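Local coordinates for mitochondrial dynamics protein MID49 (Mus musculus, PDB 4WOY) that promotes recruitment of the fission mediator dynamin-related protein 1 to the mitochondrial surface, regulates its GTPase activity and is required for mitochondrial fission, at residues H242-R247 and I311-Y316. The protein carries 1 engineered substitution. Residues are numbered along the deposited sequence; the frame is centred on the assembly and turned at random.
Sequences HPALVR and IDDIGY
Ile-314 of helix 308-317 lies against Ala-244 and Leu-245, in the loop that joins helices 228-241 and 250-261. Its two branches do different work. The CG1 branch runs beside the backbone carbonyl of Ala-244, and Ile-314 CG1 lies 3.6 Å from Ala-244 O. The terminal Ile-314 CD1 is 4.1 Å from Ala-244 O. CG2 of Ile-314 meets CD2 of Leu-245 at 3.7 Å. Here the two side chains cross at a slant and touch methyl to methyl. In Ile-314, CG2 stands anti to the backbone N and CG1 anti to the carbonyl carbon (chi1 -60°). This spread lets one residue reach both loop neighbours. CD2 of Leu-245 also approaches the backbone oxygen Ile-314 O, at 4.0 Å.

The methyl of Ala-244 points at the helix. Ala-244 CB is 3.8 Å from Asp-313 OD1, a van der Waals contact at the more exposed side. Asp-313 carries its carboxylate here with CG anti to the backbone N (chi1 -154°). The backbones come close at this point, with the CA atoms of Ala-244 and Ile-314 5.9 Å apart.

Val-317 extends the helix face touched by Ala-244 and Leu-245. Phe-306 and Leu-287 also pack on Ile-314. Arg-247 forms a salt bridge with Glu-310 and a cation-pi contact with Phe-306.

Both segments belong to the Mab-21 HhH/H2TH-like part of the region predicted to be cytoplasmic. One methyl-to-methyl contact is joined by carbon-to-oxygen van der Waals contacts. The direct contact therefore probably rests on close fit rather than polar bonding. The Arg-247 to Glu-310 salt bridge adds a polar tie beside it.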
ATOM      1  N   HIS A 242     -11.015  -9.240  13.380  1.00 69.05           N
ATOM      2  CA  HIS A 242     -10.677 -10.563  13.882  1.00 68.20           C
ATOM      3  C   HIS A 242      -9.174 -10.745  14.062  1.00 65.61           C
ATOM      4  O   HIS A 242      -8.427 -10.591  13.105  1.00 69.09           O
ATOM      5  CB  HIS A 242     -11.218 -11.597  12.917  1.00 66.46           C
ATOM      6  CG  HIS A 242     -12.068 -12.633  13.559  1.00 75.27           C
ATOM      7  ND1 HIS A 242     -11.542 -13.763  14.142  1.00 86.11           N
ATOM      8  CD2 HIS A 242     -13.409 -12.719  13.703  1.00 78.24           C
ATOM      9  CE1 HIS A 242     -12.523 -14.501  14.627  1.00 93.89           C
ATOM     10  NE2 HIS A 242     -13.667 -13.891  14.370  1.00 89.27           N
ATOM     11  N   PRO A 243      -8.725 -11.137  15.269  1.00 68.57           N
ATOM     12  CA  PRO A 243      -7.276 -11.303  15.462  1.00 66.40           C
ATOM     13  C   PRO A 243      -6.671 -12.367  14.547  1.00 71.14           C
ATOM     14  O   PRO A 243      -5.503 -12.258  14.192  1.00 76.86           O
ATOM     15  CB  PRO A 243      -7.149 -11.697  16.942  1.00 65.14           C
ATOM     16  CG  PRO A 243      -8.537 -11.977  17.415  1.00 66.85           C
ATOM     17  CD  PRO A 243      -9.463 -11.209  16.544  1.00 67.36           C
ATOM     18  N   ALA A 244      -7.450 -13.381  14.185  1.00 68.41           N
ATOM     19  CA  ALA A 244      -7.019 -14.389  13.219  1.00 61.02           C
ATOM     20  C   ALA A 244      -6.890 -13.872  11.788  1.00 58.27           C
ATOM     21  O   ALA A 244      -6.019 -14.314  11.047  1.00 62.56           O
ATOM     22  CB  ALA A 244      -7.985 -15.574  13.242  1.00 62.58           C
ATOM     23  N   LEU A 245      -7.748 -12.935  11.397  1.00 59.13           N
ATOM     24  CA  LEU A 245      -7.838 -12.519   9.994  1.00 45.74           C
ATOM     25  C   LEU A 245      -6.978 -11.322   9.665  1.00 45.04           C
ATOM     26  O   LEU A 245      -6.976 -10.860   8.532  1.00 46.62           O
ATOM     27  CB  LEU A 245      -9.282 -12.183   9.643  1.00 47.82           C
ATOM     28  CG  LEU A 245     -10.327 -13.239   9.974  1.00 52.39           C
ATOM     29  CD1 LEU A 245     -11.701 -12.733   9.538  1.00 48.77           C
ATOM     30  CD2 LEU A 245      -9.985 -14.574   9.308  1.00 54.79           C
ATOM     31  N   VAL A 246      -6.280 -10.798  10.667  1.00 55.67           N
ATOM     32  CA  VAL A 246      -5.552  -9.531  10.536  1.00 60.18           C
ATOM     33  C   VAL A 246      -4.463  -9.567   9.461  1.00 57.82           C
ATOM     34  O   VAL A 246      -4.126  -8.534   8.866  1.00 61.79           O
ATOM     35  CB  VAL A 246      -4.952  -9.109  11.907  1.00 75.12           C
ATOM     36  CG1 VAL A 246      -3.713  -8.227  11.752  1.00 79.84           C
ATOM     37  CG2 VAL A 246      -6.011  -8.395  12.722  1.00 65.64           C
ATOM     38  N   ARG A 247      -3.926 -10.752   9.189  1.00 53.43           N
ATOM     39  CA  ARG A 247      -2.895 -10.877   8.154  1.00 56.27           C
ATOM     40  C   ARG A 247      -3.483 -10.649   6.746  1.00 54.30           C
ATOM     41  O   ARG A 247      -2.783 -10.258   5.815  1.00 58.31           O
ATOM     42  CB  ARG A 247      -2.238 -12.258   8.224  1.00 56.90           C
ATOM     43  CG  ARG A 247      -1.237 -12.458   9.355  1.00 64.17           C
ATOM     44  CD  ARG A 247       0.056 -11.708   9.134  1.00 74.64           C
ATOM     45  NE  ARG A 247       0.717 -12.036   7.869  1.00 82.40           N
ATOM     46  CZ  ARG A 247       1.488 -13.101   7.669  1.00 79.89           C
ATOM     47  NH1 ARG A 247       1.681 -13.972   8.643  1.00 84.04           N
ATOM     48  NH2 ARG A 247       2.062 -13.303   6.493  1.00 75.32           N
ATOM     49  N   ILE A 311      -2.874 -20.424   7.734  1.00 66.59           N
ATOM     50  CA  ILE A 311      -3.887 -20.679   6.732  1.00 63.14           C
ATOM     51  C   ILE A 311      -5.043 -21.504   7.280  1.00 63.35           C
ATOM     52  O   ILE A 311      -6.209 -21.172   7.088  1.00 67.22           O
ATOM     53  CB  ILE A 311      -3.265 -21.409   5.539  1.00 61.80           C
ATOM     54  CG1 ILE A 311      -2.421 -20.432   4.722  1.00 58.88           C
ATOM     55  CG2 ILE A 311      -4.329 -22.048   4.692  1.00 62.75           C
ATOM     56  CD1 ILE A 311      -1.666 -21.083   3.604  1.00 57.72           C
ATOM     57  N   ASP A 312      -4.709 -22.559   8.003  1.00 64.25           N
ATOM     58  CA  ASP A 312      -5.712 -23.444   8.565  1.00 63.72           C
ATOM     59  C   ASP A 312      -6.564 -22.682   9.569  1.00 63.00           C
ATOM     60  O   ASP A 312      -7.766 -22.904   9.687  1.00 58.11           O
ATOM     61  CB  ASP A 312      -5.054 -24.659   9.223  1.00 65.49           C
ATOM     62  CG  ASP A 312      -4.466 -25.627   8.210  1.00 80.06           C
ATOM     63  OD1 ASP A 312      -4.840 -25.558   7.013  1.00 77.15           O
ATOM     64  OD2 ASP A 312      -3.641 -26.474   8.616  1.00 90.60           O
ATOM     65  N   ASP A 313      -5.932 -21.761  10.282  1.00 60.19           N
ATOM     66  CA  ASP A 313      -6.617 -21.030  11.331  1.00 68.60           C
ATOM     67  C   ASP A 313      -7.579 -20.001  10.733  1.00 66.22           C
ATOM     68  O   ASP A 313      -8.707 -19.846  11.201  1.00 67.95           O
ATOM     69  CB  ASP A 313      -5.594 -20.347  12.247  1.00 74.39           C
ATOM     70  CG  ASP A 313      -6.122 -20.124  13.642  1.00 87.82           C
ATOM     71  OD1 ASP A 313      -6.835 -19.122  13.852  1.00 92.46           O
ATOM     72  OD2 ASP A 313      -5.828 -20.953  14.527  1.00 95.64           O
ATOM     73  N   ILE A 314      -7.113 -19.297   9.709  1.00 63.84           N
ATOM     74  CA  ILE A 314      -7.928 -18.330   8.984  1.00 58.30           C
ATOM     75  C   ILE A 314      -9.135 -19.023   8.350  1.00 58.99           C
ATOM     76  O   ILE A 314     -10.241 -18.488   8.326  1.00 59.72           O
ATOM     77  CB  ILE A 314      -7.092 -17.614   7.890  1.00 55.42           C
ATOM     78  CG1 ILE A 314      -5.913 -16.863   8.522  1.00 51.85           C
ATOM     79  CG2 ILE A 314      -7.970 -16.683   7.087  1.00 64.68           C
ATOM     80  CD1 ILE A 314      -4.958 -16.225   7.540  1.00 47.78           C
ATOM     81  N   GLY A 315      -8.907 -20.237   7.865  1.00 60.86           N
ATOM     82  CA  GLY A 315      -9.930 -21.013   7.200  1.00 52.67           C
ATOM     83  C   GLY A 315     -11.094 -21.285   8.122  1.00 64.83           C
ATOM     84  O   GLY A 315     -12.255 -21.139   7.731  1.00 71.48           O
ATOM     85  N   TYR A 316     -10.797 -21.682   9.354  1.00 64.28           N
ATOM     86  CA  TYR A 316     -11.868 -22.062  10.257  1.00 72.60           C
ATOM     87  C   TYR A 316     -12.614 -20.860  10.791  1.00 64.96           C
ATOM     88  O   TYR A 316     -13.755 -21.000  11.210  1.00 70.46           O
ATOM     89  CB  TYR A 316     -11.351 -22.925  11.414  1.00 87.51           C
ATOM     90  CG  TYR A 316     -11.396 -24.404  11.094  1.00104.04           C
ATOM     91  CD1 TYR A 316     -11.651 -24.847   9.789  1.00110.44           C
ATOM     92  CD2 TYR A 316     -11.250 -25.359  12.094  1.00110.05           C
ATOM     93  CE1 TYR A 316     -11.721 -26.200   9.484  1.00110.45           C
ATOM     94  CE2 TYR A 316     -11.318 -26.719  11.800  1.00118.13           C
ATOM     95  CZ  TYR A 316     -11.553 -27.132  10.493  1.00118.75           C
ATOM     96  OH  TYR A 316     -11.623 -28.478  10.199  1.00124.23           O
TER